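Local coordinates for protein hydrolase, alpha/beta hydrolase FOLD family (Staphylococcus aureus, PDB 2XMZ) that catalyses the lyase step of menaquinone biosynthesis that forms 2-succinyl-6-hydroxy-2,4-cyclohexadiene-1-carboxylate, using an alpha/beta hydrolase fold, at residues Tyr32-Glu37 against Glu250-Phe255; Ile224-Ala229 against Cys237-Ala242; Leu155-Ser160 against Glu216-Phe221; His23-Asp28 against Glu146-Asp151. All blocks are in the same frame, centred on the assembly; numbering follows the deposited sequence. Where two conformers were deposited one is given.

Contact 1: Tyr32-Glu37 against Glu250-Phe255; sequences YHNHIE and EDSDEF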
loop_
_atom_site.group_PDB
_atom_site.type_symbol
_atom_site.label_atom_id
_atom_site.label_comp_id
_atom_site.label_asym_id
_atom_site.label_seq_id
_atom_site.Cartn_x
_atom_site.Cartn_y
_atom_site.Cartn_z
ATOM N N TYR A 32 -3.460 7.058 -6.986
ATOM C CA TYR A 32 -4.780 6.465 -7.309
ATOM C C TYR A 32 -5.672 7.404 -8.102
ATOM O O TYR A 32 -6.814 7.068 -8.439
ATOM C CB TYR A 32 -5.463 6.006 -6.031
ATOM C CG TYR A 32 -4.638 4.970 -5.315
ATOM C CD1 TYR A 32 -4.295 3.777 -5.948
ATOM C CD2 TYR A 32 -4.168 5.197 -4.034
ATOM C CE1 TYR A 32 -3.510 2.833 -5.321
ATOM C CE2 TYR A 32 -3.380 4.260 -3.383
ATOM C CZ TYR A 32 -3.059 3.080 -4.027
ATOM O OH TYR A 32 -2.289 2.145 -3.392
ATOM N N HIS A 33 -5.110 8.570 -8.436
ATOM C CA HIS A 33 -5.817 9.662 -9.130
ATOM C C HIS A 33 -6.716 9.225 -10.279
ATOM O O HIS A 33 -7.907 9.548 -10.308
ATOM C CB HIS A 33 -4.807 10.726 -9.629
ATOM C CG HIS A 33 -3.862 10.237 -10.699
ATOM N ND1 HIS A 33 -2.950 9.222 -10.490
ATOM C CD2 HIS A 33 -3.693 10.630 -11.986
ATOM C CE1 HIS A 33 -2.256 9.017 -11.595
ATOM N NE2 HIS A 33 -2.691 9.856 -12.520
ATOM N N ASN A 34 -6.141 8.506 -11.231
ATOM C CA ASN A 34 -6.862 8.102 -12.442
ATOM C C ASN A 34 -7.781 6.904 -12.214
ATOM O O ASN A 34 -8.420 6.436 -13.150
ATOM C CB ASN A 34 -5.870 7.792 -13.574
ATOM C CG ASN A 34 -4.953 6.618 -13.240
ATOM O OD1 ASN A 34 -4.790 5.691 -14.043
ATOM N ND2 ASN A 34 -4.371 6.641 -12.038
ATOM N N HIS A 35 -7.837 6.417 -10.972
ATOM C CA HIS A 35 -8.629 5.235 -10.613
ATOM C C HIS A 35 -9.922 5.595 -9.903
ATOM O O HIS A 35 -10.914 4.870 -10.000
ATOM C CB HIS A 35 -7.834 4.305 -9.694
ATOM C CG HIS A 35 -6.619 3.710 -10.329
ATOM N ND1 HIS A 35 -6.667 2.562 -11.090
ATOM C CD2 HIS A 35 -5.322 4.093 -10.307
ATOM C CE1 HIS A 35 -5.451 2.266 -11.517
ATOM N NE2 HIS A 35 -4.616 3.183 -11.061
ATOM N N ILE A 36 -9.886 6.691 -9.150
ATOM C CA ILE A 36 -10.977 7.087 -8.264
ATOM C C ILE A 36 -12.332 7.036 -8.974
ATOM O O ILE A 36 -13.267 6.407 -8.468
ATOM C CB ILE A 36 -10.741 8.514 -7.674
ATOM C CG1 ILE A 36 -9.418 8.588 -6.895
ATOM C CG2 ILE A 36 -11.926 8.989 -6.830
ATOM C CD1 ILE A 36 -9.112 7.421 -6.005
ATOM N N GLU A 37 -12.419 7.679 -10.138
ATOM C CA GLU A 37 -13.671 7.752 -10.902
ATOM C C GLU A 37 -14.169 6.389 -11.364
ATOM O O GLU A 37 -15.372 6.179 -11.476
ATOM C CB GLU A 37 -13.539 8.703 -12.082
ATOM C CG GLU A 37 -13.547 10.154 -11.665
ATOM C CD GLU A 37 -13.921 11.084 -12.794
ATOM O OE1 GLU A 37 -15.033 10.941 -13.352
ATOM O OE2 GLU A 37 -13.106 11.971 -13.124
ATOM N N GLU A 250 0.949 0.260 -14.277
ATOM C CA GLU A 250 1.484 -0.329 -15.505
ATOM C C GLU A 250 0.367 -0.894 -16.371
ATOM O O GLU A 250 0.444 -0.831 -17.601
ATOM C CB GLU A 250 2.525 -1.413 -15.192
ATOM C CG GLU A 250 3.735 -0.888 -14.440
ATOM C CD GLU A 250 4.925 -1.836 -14.475
ATOM O OE1 GLU A 250 4.813 -2.949 -15.040
ATOM O OE2 GLU A 250 5.980 -1.455 -13.913
ATOM N N ASP A 251 -0.657 -1.452 -15.715
ATOM C CA ASP A 251 -1.895 -1.852 -16.375
ATOM C C ASP A 251 -3.093 -1.442 -15.520
ATOM O O ASP A 251 -3.695 -2.286 -14.822
ATOM C CB ASP A 251 -1.921 -3.353 -16.616
ATOM C CG ASP A 251 -2.945 -3.750 -17.667
ATOM O OD1 ASP A 251 -3.838 -2.921 -17.985
ATOM O OD2 ASP A 251 -2.846 -4.889 -18.181
ATOM N N SER A 252 -3.422 -0.152 -15.579
ATOM C CA SER A 252 -4.486 0.441 -14.764
ATOM C C SER A 252 -5.852 -0.180 -15.033
ATOM O O SER A 252 -6.634 -0.383 -14.112
ATOM C CB SER A 252 -4.550 1.973 -14.932
ATOM O OG SER A 252 -3.332 2.603 -14.581
ATOM N N ASP A 253 -6.143 -0.488 -16.285
ATOM C CA ASP A 253 -7.457 -1.026 -16.627
ATOM C C ASP A 253 -7.690 -2.437 -16.095
ATOM O O ASP A 253 -8.729 -2.717 -15.491
ATOM C CB ASP A 253 -7.682 -0.955 -18.130
ATOM C CG ASP A 253 -7.919 0.464 -18.600
ATOM O OD1 ASP A 253 -8.374 1.299 -17.779
ATOM O OD2 ASP A 253 -7.638 0.754 -19.776
ATOM N N GLU A 254 -6.728 -3.323 -16.334
ATOM C CA GLU A 254 -6.796 -4.668 -15.788
ATOM C C GLU A 254 -6.863 -4.588 -14.262
ATOM O O GLU A 254 -7.699 -5.245 -13.640
ATOM C CB GLU A 254 -5.601 -5.504 -16.267
ATOM C CG GLU A 254 -5.598 -6.966 -15.855
ATOM C CD GLU A 254 -6.711 -7.767 -16.482
ATOM O OE1 GLU A 254 -7.276 -7.322 -17.514
ATOM O OE2 GLU A 254 -7.027 -8.841 -15.928
ATOM N N PHE A 255 -5.996 -3.768 -13.670
ATOM C CA PHE A 255 -6.025 -3.523 -12.226
ATOM C C PHE A 255 -7.451 -3.140 -11.787
ATOM O O PHE A 255 -7.993 -3.743 -10.858
ATOM C CB PHE A 255 -5.006 -2.439 -11.822
ATOM C CG PHE A 255 -5.149 -1.968 -10.399
ATOM C CD1 PHE A 255 -4.517 -2.644 -9.351
ATOM C CD2 PHE A 255 -5.934 -0.859 -10.103
ATOM C CE1 PHE A 255 -4.662 -2.208 -8.025
ATOM C CE2 PHE A 255 -6.085 -0.419 -8.790
ATOM C CZ PHE A 255 -5.451 -1.097 -7.747
#
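His35 and Phe255 meet as an offset edge-to-face pair, the edge of the phenyl ring turned toward the face of the imidazole. Their planes stand at 73° and the ring centres lie 5.0 Å apart. The closest atoms are His35 CE1 and Phe255 CD2, at 3.5 Å. Phe255 reaches across because its CG is anti to the backbone N (chi1 170°), which sends the ring out from the first turn of helix 252-266. His35 CE1 also meets Ser252 CB at 3.5 Å, one turn earlier on the helix, and is thus held between a phenyl edge and a small methylene. The rotation of the imidazole is further fixed by a hydrogen bond between His35 ND1 and Asp256 OD1. At the outer margin Asn34 OD1 approaches Ser252, a residue deposited in two conformers; in the one described its OG is hydrogen-bonded to His248 O, so this detail is less certain. Just before the helix, Asp251 N-caps it, its OD1 accepting a weak but straight bond from Glu254 N (3.4 Å, 165°). Phe255 also meets the rings of His248 and Phe88. In this alpha/beta hydrolase fold the contact thus joins the connection that follows strand 17-22 to the start of the C-terminal helix.

Contact 2: Ile224-Ala229 against Cys237-Ala242; sequences IAKKMA and CKLISA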
loop_
_atom_site.group_PDB
_atom_site.type_symbol
_atom_site.label_atom_id
_atom_site.label_comp_id
_atom_site.label_asym_id
_atom_site.label_seq_id
_atom_site.Cartn_x
_atom_site.Cartn_y
_atom_site.Cartn_z
ATOM N N ILE A 224 5.779 -14.301 -2.981
ATOM C CA ILE A 224 5.151 -13.857 -1.728
ATOM C C ILE A 224 3.615 -13.920 -1.786
ATOM O O ILE A 224 2.967 -14.403 -0.845
ATOM C CB ILE A 224 5.613 -12.453 -1.348
ATOM C CG1 ILE A 224 7.121 -12.475 -1.020
ATOM C CG2 ILE A 224 4.799 -11.907 -0.147
ATOM C CD1 ILE A 224 7.626 -11.106 -0.626
ATOM N N ALA A 225 3.049 -13.466 -2.898
ATOM C CA ALA A 225 1.593 -13.435 -3.082
ATOM C C ALA A 225 1.022 -14.822 -3.000
ATOM O O ALA A 225 0.002 -15.029 -2.341
ATOM C CB ALA A 225 1.227 -12.788 -4.411
ATOM N N LYS A 226 1.700 -15.787 -3.627
ATOM C CA LYS A 226 1.235 -17.174 -3.635
ATOM C C LYS A 226 1.262 -17.747 -2.215
ATOM O O LYS A 226 0.325 -18.429 -1.787
ATOM C CB LYS A 226 2.073 -18.051 -4.578
ATOM C CG LYS A 226 1.824 -17.800 -6.066
ATOM C CD LYS A 226 2.547 -18.841 -6.952
ATOM C CE LYS A 226 2.719 -18.306 -8.375
ATOM N NZ LYS A 226 3.388 -19.281 -9.271
ATOM N N LYS A 227 2.331 -17.440 -1.484
ATOM C CA LYS A 227 2.465 -17.910 -0.107
ATOM C C LYS A 227 1.386 -17.314 0.801
ATOM O O LYS A 227 0.775 -18.044 1.554
ATOM C CB LYS A 227 3.841 -17.591 0.443
ATOM C CG LYS A 227 4.934 -18.515 -0.016
ATOM C CD LYS A 227 6.206 -18.026 0.651
ATOM C CE LYS A 227 7.432 -18.298 -0.175
ATOM N NZ LYS A 227 8.636 -17.746 0.488
ATOM N N MET A 228 1.166 -16.001 0.704
ATOM C CA MET A 228 0.078 -15.327 1.422
ATOM C C MET A 228 -1.280 -15.967 1.117
ATOM O O MET A 228 -2.053 -16.252 2.028
ATOM C CB MET A 228 0.021 -13.831 1.078
ATOM C CG MET A 228 1.219 -13.014 1.562
ATOM S SD MET A 228 0.823 -11.284 1.617
ATOM C CE MET A 228 0.584 -10.959 -0.130
ATOM N N ALA A 229 -1.556 -16.200 -0.160
ATOM C CA ALA A 229 -2.840 -16.787 -0.574
ATOM C C ALA A 229 -3.094 -18.114 0.112
ATOM O O ALA A 229 -4.216 -18.395 0.540
ATOM C CB ALA A 229 -2.887 -16.957 -2.081
ATOM N N CYS A 237 -5.721 -15.198 -5.364
ATOM C CA CYS A 237 -4.483 -14.591 -5.871
ATOM C C CYS A 237 -4.547 -14.447 -7.384
ATOM O O CYS A 237 -4.770 -15.421 -8.095
ATOM C CB CYS A 237 -3.242 -15.412 -5.459
ATOM S SG CYS A 237 -1.631 -14.750 -6.038
ATOM N N LYS A 238 -4.366 -13.227 -7.879
ATOM C CA LYS A 238 -4.352 -12.995 -9.312
ATOM C C LYS A 238 -3.034 -12.407 -9.742
ATOM O O LYS A 238 -2.597 -11.362 -9.234
ATOM C CB LYS A 238 -5.519 -12.101 -9.763
ATOM C CG LYS A 238 -6.874 -12.689 -9.394
ATOM C CD LYS A 238 -7.793 -12.836 -10.585
ATOM C CE LYS A 238 -9.050 -13.632 -10.215
ATOM N NZ LYS A 238 -9.821 -12.974 -9.112
ATOM N N LEU A 239 -2.411 -13.106 -10.671
ATOM C CA LEU A 239 -1.178 -12.693 -11.311
ATOM C C LEU A 239 -1.523 -11.827 -12.506
ATOM O O LEU A 239 -2.302 -12.235 -13.360
ATOM C CB LEU A 239 -0.420 -13.925 -11.803
ATOM C CG LEU A 239 0.642 -14.444 -10.849
ATOM C CD1 LEU A 239 1.094 -15.872 -11.181
ATOM C CD2 LEU A 239 1.808 -13.477 -10.930
ATOM N N ILE A 240 -0.934 -10.641 -12.571
ATOM C CA ILE A 240 -1.234 -9.730 -13.657
ATOM C C ILE A 240 -0.112 -9.784 -14.687
ATOM O O ILE A 240 1.026 -9.397 -14.395
ATOM C CB ILE A 240 -1.511 -8.277 -13.158
ATOM C CG1 ILE A 240 -2.440 -8.278 -11.915
ATOM C CG2 ILE A 240 -2.070 -7.413 -14.292
ATOM C CD1 ILE A 240 -3.843 -8.848 -12.146
ATOM N N SER A 241 -0.459 -10.288 -15.874
ATOM C CA SER A 241 0.457 -10.436 -17.007
ATOM C C SER A 241 1.244 -9.178 -17.308
ATOM O O SER A 241 0.710 -8.085 -17.262
ATOM C CB SER A 241 -0.335 -10.782 -18.270
ATOM O OG SER A 241 -1.021 -12.004 -18.111
ATOM N N ALA A 242 2.512 -9.355 -17.655
ATOM C CA ALA A 242 3.321 -8.292 -18.257
ATOM C C ALA A 242 3.429 -7.012 -17.430
ATOM O O ALA A 242 3.639 -5.938 -17.988
ATOM C CB ALA A 242 2.833 -7.990 -19.705
#
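Cys237 lies against two alanines one helical turn apart, Ala225 and Ala229, and the three small side chains let helix 224-229 and strand 237-240 run close together. The segment axes approach to 8.8 Å and point in nearly opposite directions, at 166°. At the tight end the backbones are separated by only 6.0 Å between Ala229 CA and Cys237 CA. There the methyl carbon Ala229 CB rests on Cys237 CB at 3.7 Å. With Cys237 SG anti to the backbone N (chi1 180°), the sulfur swings back along the helix to Ala225 CB, 3.8 Å away, so that one cysteine fills the step between both methyls. Cys237 SG also comes within 4.0 Å of the carbonyl carbon Ala225 C, a van der Waals approach to the helix backbone. The other side is looser and faces solvent. Here the extended chain of Lys226 crosses Leu239 at about a right angle, and Lys226 CE meets Leu239 CD1 at 4.1 Å, a single van der Waals touch between two exposed residues. The contact closes the beta-alpha-beta unit made by strand 210-215, helix 219-231 and strand 235-240: Ala225 also packs on Ile212 and Ala214 of the adjacent parallel strand, whereas Lys238 and Ile240 turn to the opposite face of the sheet, where helix 252-266 lies.

Contact 3: Leu155-Ser160 against Glu216-Phe221; sequences LPLFQS and EYDEKF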
loop_
_atom_site.group_PDB
_atom_site.type_symbol
_atom_site.label_atom_id
_atom_site.label_comp_id
_atom_site.label_asym_id
_atom_site.label_seq_id
_atom_site.Cartn_x
_atom_site.Cartn_y
_atom_site.Cartn_z
ATOM N N LEU A 155 16.515 0.658 -9.082
ATOM C CA LEU A 155 16.381 -0.625 -8.382
ATOM C C LEU A 155 15.754 -1.674 -9.302
ATOM O O LEU A 155 14.847 -1.350 -10.067
ATOM C CB LEU A 155 15.576 -0.487 -7.084
ATOM C CG LEU A 155 16.235 0.195 -5.876
ATOM C CD1 LEU A 155 15.198 0.390 -4.787
ATOM C CD2 LEU A 155 17.409 -0.614 -5.348
ATOM N N PRO A 156 16.258 -2.927 -9.254
ATOM C CA PRO A 156 15.696 -3.997 -10.095
ATOM C C PRO A 156 14.178 -4.147 -9.919
ATOM O O PRO A 156 13.466 -4.460 -10.876
ATOM C CB PRO A 156 16.411 -5.254 -9.591
ATOM C CG PRO A 156 17.707 -4.769 -9.031
ATOM C CD PRO A 156 17.449 -3.374 -8.496
ATOM N N LEU A 157 13.697 -3.905 -8.701
ATOM C CA LEU A 157 12.281 -3.962 -8.401
ATOM C C LEU A 157 11.462 -3.140 -9.396
ATOM O O LEU A 157 10.339 -3.516 -9.734
ATOM C CB LEU A 157 12.026 -3.453 -6.979
ATOM C CG LEU A 157 10.625 -3.624 -6.384
ATOM C CD1 LEU A 157 10.192 -5.082 -6.454
ATOM C CD2 LEU A 157 10.617 -3.107 -4.946
ATOM N N PHE A 158 12.039 -2.031 -9.867
ATOM C CA PHE A 158 11.324 -1.101 -10.727
ATOM C C PHE A 158 11.714 -1.138 -12.198
ATOM O O PHE A 158 11.293 -0.276 -12.965
ATOM C CB PHE A 158 11.472 0.313 -10.187
ATOM C CG PHE A 158 10.977 0.466 -8.793
ATOM C CD1 PHE A 158 9.636 0.251 -8.497
ATOM C CD2 PHE A 158 11.857 0.827 -7.767
ATOM C CE1 PHE A 158 9.160 0.397 -7.181
ATOM C CE2 PHE A 158 11.411 0.962 -6.461
ATOM C CZ PHE A 158 10.049 0.748 -6.167
ATOM N N GLN A 159 12.494 -2.142 -12.598
ATOM C CA GLN A 159 13.000 -2.213 -13.968
ATOM C C GLN A 159 11.881 -2.117 -15.017
ATOM O O GLN A 159 12.038 -1.455 -16.045
ATOM C CB GLN A 159 13.831 -3.490 -14.161
ATOM C CG GLN A 159 14.534 -3.575 -15.480
ATOM C CD GLN A 159 15.443 -4.783 -15.586
ATOM O OE1 GLN A 159 16.217 -4.907 -16.544
ATOM N NE2 GLN A 159 15.363 -5.682 -14.602
ATOM N N SER A 160 10.744 -2.752 -14.735
ATOM C CA SER A 160 9.610 -2.761 -15.658
ATOM C C SER A 160 9.063 -1.350 -15.926
ATOM O O SER A 160 8.462 -1.112 -16.969
ATOM C CB SER A 160 8.487 -3.650 -15.129
ATOM O OG SER A 160 7.890 -3.035 -13.998
ATOM N N GLU A 216 3.434 -10.249 -12.796
ATOM C CA GLU A 216 4.132 -11.409 -13.339
ATOM C C GLU A 216 5.653 -11.227 -13.470
ATOM O O GLU A 216 6.406 -12.159 -13.190
ATOM C CB GLU A 216 3.474 -11.778 -14.654
ATOM C CG GLU A 216 4.311 -12.541 -15.633
ATOM C CD GLU A 216 3.478 -13.007 -16.785
ATOM O OE1 GLU A 216 2.839 -14.074 -16.628
ATOM O OE2 GLU A 216 3.453 -12.301 -17.820
ATOM N N TYR A 217 6.089 -10.015 -13.844
ATOM C CA TYR A 217 7.522 -9.694 -13.920
ATOM C C TYR A 217 8.157 -9.563 -12.538
ATOM O O TYR A 217 9.368 -9.559 -12.413
ATOM C CB TYR A 217 7.775 -8.393 -14.690
ATOM C CG TYR A 217 7.356 -8.436 -16.138
ATOM C CD1 TYR A 217 7.252 -9.640 -16.824
ATOM C CD2 TYR A 217 7.075 -7.258 -16.825
ATOM C CE1 TYR A 217 6.854 -9.672 -18.150
ATOM C CE2 TYR A 217 6.693 -7.282 -18.152
ATOM C CZ TYR A 217 6.580 -8.483 -18.807
ATOM O OH TYR A 217 6.191 -8.485 -20.128
ATOM N N ASP A 218 7.335 -9.444 -11.507
ATOM C CA ASP A 218 7.838 -9.161 -10.182
ATOM C C ASP A 218 7.916 -10.495 -9.394
ATOM O O ASP A 218 7.131 -10.777 -8.481
ATOM C CB ASP A 218 6.948 -8.071 -9.552
ATOM C CG ASP A 218 7.389 -7.654 -8.179
ATOM O OD1 ASP A 218 8.519 -7.989 -7.759
ATOM O OD2 ASP A 218 6.553 -7.025 -7.486
ATOM N N GLU A 219 8.906 -11.302 -9.759
ATOM C CA GLU A 219 9.071 -12.661 -9.231
ATOM C C GLU A 219 8.989 -12.743 -7.704
ATOM O O GLU A 219 8.280 -13.583 -7.168
ATOM C CB GLU A 219 10.388 -13.274 -9.731
ATOM C CG GLU A 219 11.686 -12.509 -9.318
ATOM C CD GLU A 219 11.680 -10.994 -9.605
ATOM O OE1 GLU A 219 11.729 -10.578 -10.786
ATOM O OE2 GLU A 219 11.649 -10.212 -8.638
ATOM N N LYS A 220 9.697 -11.849 -7.019
ATOM C CA LYS A 220 9.771 -11.891 -5.572
ATOM C C LYS A 220 8.391 -11.729 -4.971
ATOM O O LYS A 220 8.019 -12.464 -4.065
ATOM C CB LYS A 220 10.719 -10.809 -5.039
ATOM C CG LYS A 220 10.707 -10.645 -3.512
ATOM C CD LYS A 220 11.582 -9.449 -3.081
ATOM C CE LYS A 220 11.330 -9.075 -1.628
ATOM N NZ LYS A 220 11.912 -7.729 -1.321
ATOM N N PHE A 221 7.634 -10.755 -5.459
ATOM C CA PHE A 221 6.320 -10.534 -4.880
ATOM C C PHE A 221 5.259 -11.540 -5.374
ATOM O O PHE A 221 4.290 -11.814 -4.660
ATOM C CB PHE A 221 5.924 -9.055 -4.953
ATOM C CG PHE A 221 6.700 -8.199 -3.980
ATOM C CD1 PHE A 221 7.962 -7.691 -4.324
ATOM C CD2 PHE A 221 6.206 -7.955 -2.699
ATOM C CE1 PHE A 221 8.692 -6.932 -3.424
ATOM C CE2 PHE A 221 6.919 -7.189 -1.794
ATOM C CZ PHE A 221 8.180 -6.671 -2.159
#
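Asp218, probably the acid of a Ser-His-Asp triad of the alpha/beta hydrolase type, is touched here by Leu157 from the loop between helices 145-152 and 166-177. Asp218 OD2 is hydrogen-bonded to His245 ND1, while Asp218 OD1 meets the methyl carbon Leu157 CD1 at 3.6 Å. With its CG anti to the backbone N (chi1 -171°), Leu157 extends CD1 to the carboxylate and to Phe221. The same methyl carbon Leu157 CD1 lies 3.9 Å from Phe221 CE1, the leucine crossing that side chain at about a right angle. Asp218 OD1 also sits in the plane of the Phe221 ring, at its edge, where the rim hydrogens of the ring present a slightly positive border. Leu157 further touches His245, so it packs beside both members of the acid-histidine pair. Asp218 holds the N-cap position of helix 219-231. Farther out the packing thins: the hydroxyl Ser160 OG is bonded to Glu250, and Ser160 CB stands at the edge of the Tyr217 ring, near its plane, 4.2 Å from Tyr217 CD2.

Contact 4: His23-Asp28 against Glu146-Asp151; sequences HGFLSD and ELFVND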
loop_
_atom_site.group_PDB
_atom_site.type_symbol
_atom_site.label_atom_id
_atom_site.label_comp_id
_atom_site.label_asym_id
_atom_site.label_seq_id
_atom_site.Cartn_x
_atom_site.Cartn_y
_atom_site.Cartn_z
ATOM N N HIS A 23 -1.386 3.912 -0.210
ATOM C CA HIS A 23 -0.348 4.011 -1.233
ATOM C C HIS A 23 0.949 3.346 -0.749
ATOM O O HIS A 23 1.011 2.820 0.365
ATOM C CB HIS A 23 -0.064 5.495 -1.504
ATOM C CG HIS A 23 0.354 6.231 -0.265
ATOM N ND1 HIS A 23 1.663 6.287 0.154
ATOM C CD2 HIS A 23 -0.374 6.872 0.681
ATOM C CE1 HIS A 23 1.728 6.946 1.299
ATOM N NE2 HIS A 23 0.504 7.310 1.642
ATOM N N GLY A 24 1.993 3.420 -1.574
ATOM C CA GLY A 24 3.294 2.842 -1.252
ATOM C C GLY A 24 4.316 3.905 -0.832
ATOM O O GLY A 24 4.014 5.107 -0.823
ATOM N N PHE A 25 5.509 3.443 -0.492
ATOM C CA PHE A 25 6.618 4.277 -0.069
ATOM C C PHE A 25 7.012 5.288 -1.143
ATOM O O PHE A 25 6.978 4.977 -2.347
ATOM C CB PHE A 25 7.815 3.400 0.304
ATOM C CG PHE A 25 9.007 4.195 0.762
ATOM C CD1 PHE A 25 8.955 4.898 1.965
ATOM C CD2 PHE A 25 10.161 4.247 -0.002
ATOM C CE1 PHE A 25 10.030 5.636 2.403
ATOM C CE2 PHE A 25 11.267 4.989 0.424
ATOM C CZ PHE A 25 11.205 5.690 1.634
ATOM N N LEU A 26 7.384 6.490 -0.721
ATOM C CA LEU A 26 7.886 7.528 -1.636
ATOM C C LEU A 26 6.813 7.960 -2.627
ATOM O O LEU A 26 7.094 8.275 -3.790
ATOM C CB LEU A 26 9.113 7.041 -2.418
ATOM C CG LEU A 26 10.561 7.501 -2.212
ATOM C CD1 LEU A 26 11.372 7.168 -3.471
ATOM C CD2 LEU A 26 10.725 8.964 -1.872
ATOM N N SER A 27 5.573 7.966 -2.172
ATOM C CA SER A 27 4.449 8.229 -3.045
ATOM C C SER A 27 3.364 8.703 -2.126
ATOM O O SER A 27 3.620 8.944 -0.950
ATOM C CB SER A 27 4.033 6.941 -3.770
ATOM O OG SER A 27 2.844 7.120 -4.530
ATOM N N ASP A 28 2.159 8.888 -2.655
ATOM C CA ASP A 28 1.045 9.241 -1.813
ATOM C C ASP A 28 -0.231 8.893 -2.561
ATOM O O ASP A 28 -0.203 8.218 -3.613
ATOM C CB ASP A 28 1.099 10.729 -1.360
ATOM C CG ASP A 28 1.237 11.704 -2.508
ATOM O OD1 ASP A 28 2.195 12.515 -2.505
ATOM O OD2 ASP A 28 0.392 11.704 -3.419
ATOM N N GLU A 146 16.220 14.283 -4.413
ATOM C CA GLU A 146 16.524 14.066 -5.820
ATOM C C GLU A 146 17.514 12.916 -6.039
ATOM O O GLU A 146 17.258 12.022 -6.845
ATOM C CB GLU A 146 17.001 15.360 -6.504
ATOM C CG GLU A 146 17.115 15.238 -8.031
ATOM C CD GLU A 146 17.337 16.572 -8.724
ATOM O OE1 GLU A 146 16.975 17.615 -8.140
ATOM O OE2 GLU A 146 17.881 16.582 -9.848
ATOM N N LEU A 147 18.619 12.926 -5.300
ATOM C CA LEU A 147 19.655 11.907 -5.458
ATOM C C LEU A 147 19.119 10.529 -5.039
ATOM O O LEU A 147 19.387 9.520 -5.689
ATOM C CB LEU A 147 20.931 12.300 -4.697
ATOM C CG LEU A 147 21.669 13.572 -5.195
ATOM C CD1 LEU A 147 22.706 14.057 -4.187
ATOM C CD2 LEU A 147 22.305 13.443 -6.594
ATOM N N PHE A 148 18.327 10.502 -3.974
ATOM C CA PHE A 148 17.684 9.258 -3.549
ATOM C C PHE A 148 16.787 8.669 -4.627
ATOM O O PHE A 148 16.875 7.472 -4.926
ATOM C CB PHE A 148 16.908 9.452 -2.244
ATOM C CG PHE A 148 16.354 8.181 -1.699
ATOM C CD1 PHE A 148 17.140 7.346 -0.902
ATOM C CD2 PHE A 148 15.052 7.793 -2.010
ATOM C CE1 PHE A 148 16.636 6.158 -0.416
ATOM C CE2 PHE A 148 14.537 6.599 -1.523
ATOM C CZ PHE A 148 15.335 5.783 -0.719
ATOM N N VAL A 149 15.923 9.510 -5.201
ATOM C CA VAL A 149 14.987 9.097 -6.257
ATOM C C VAL A 149 15.749 8.603 -7.495
ATOM O O VAL A 149 15.367 7.604 -8.102
ATOM C CB VAL A 149 13.994 10.236 -6.634
ATOM C CG1 VAL A 149 13.154 9.867 -7.855
ATOM C CG2 VAL A 149 13.054 10.548 -5.466
ATOM N N ASN A 150 16.837 9.290 -7.852
ATOM C CA ASN A 150 17.674 8.843 -8.961
ATOM C C ASN A 150 18.141 7.390 -8.781
ATOM O O ASN A 150 18.030 6.573 -9.708
ATOM C CB ASN A 150 18.844 9.810 -9.176
ATOM C CG ASN A 150 18.393 11.152 -9.731
ATOM O OD1 ASN A 150 17.267 11.298 -10.220
ATOM N ND2 ASN A 150 19.275 12.137 -9.670
ATOM N N ASP A 151 18.613 7.066 -7.573
ATOM C CA ASP A 151 19.045 5.709 -7.236
ATOM C C ASP A 151 17.844 4.749 -7.110
ATOM O O ASP A 151 17.914 3.615 -7.576
ATOM C CB ASP A 151 19.872 5.702 -5.943
ATOM C CG ASP A 151 21.262 6.302 -6.115
ATOM O OD1 ASP A 151 21.608 6.808 -7.213
ATOM O OD2 ASP A 151 22.029 6.261 -5.128
#
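Leu26 and Phe148 make the closest apolar contact between the loop and the helix: Leu26 CD1 lies in the plane of the phenyl ring, at its edge, 3.8 Å from Phe148 CE2. Leu26 CD1 also reaches Val149 CG2 at 4.3 Å and so bridges two successive helix residues. A further apolar contact comes from Phe25, whose CE2 lies 4.1 Å from Phe148 CE2; this atom of Phe148 lies near the plane of the Phe25 ring. Both phenylalanines have CG anti to the backbone N (chi1 -180° for Phe25, -174° for Phe148), a setting that extends the two rings toward one another. Trp152 meets both rings and also touches Leu26. The polar bonds hold the loop itself. His23 ND1 donates to Gly24 O at 2.8 Å with an angle of 167°, the oxygen lying in the plane of the imidazole, and His23 NE2 is bonded to Leu50 N. The backbone Leu26 N is bonded to His53 NE2. The loop, with its His-Gly sequence directly after strand 17-22, probably corresponds to the segment that commonly helps form the oxyanion hole in alpha/beta hydrolases; helix 145-152 belongs to the helical cap inserted between strands 110-114 and 210-215.

Contact 4 is buried and contact 1 partly so, while contacts 2 and 3 lie at the surface. Aromatic rings dominate contacts 1 and 4; contact 2 relies on small side chains that let a helix approach the edge strand, and contact 3 sets a leucine against an acidic group. Contacts 2 and 3 share helix 219-231 and are tied by the hydrogen bond between Ile240 O and Glu216 N. Contact 3 also touches contact 1 through a polar side-chain pair. Contacts 3 and 4 both join cap-region segments to loops at the ends of sheet strands, whereas contacts 1 and 2 belong to the alpha/beta core.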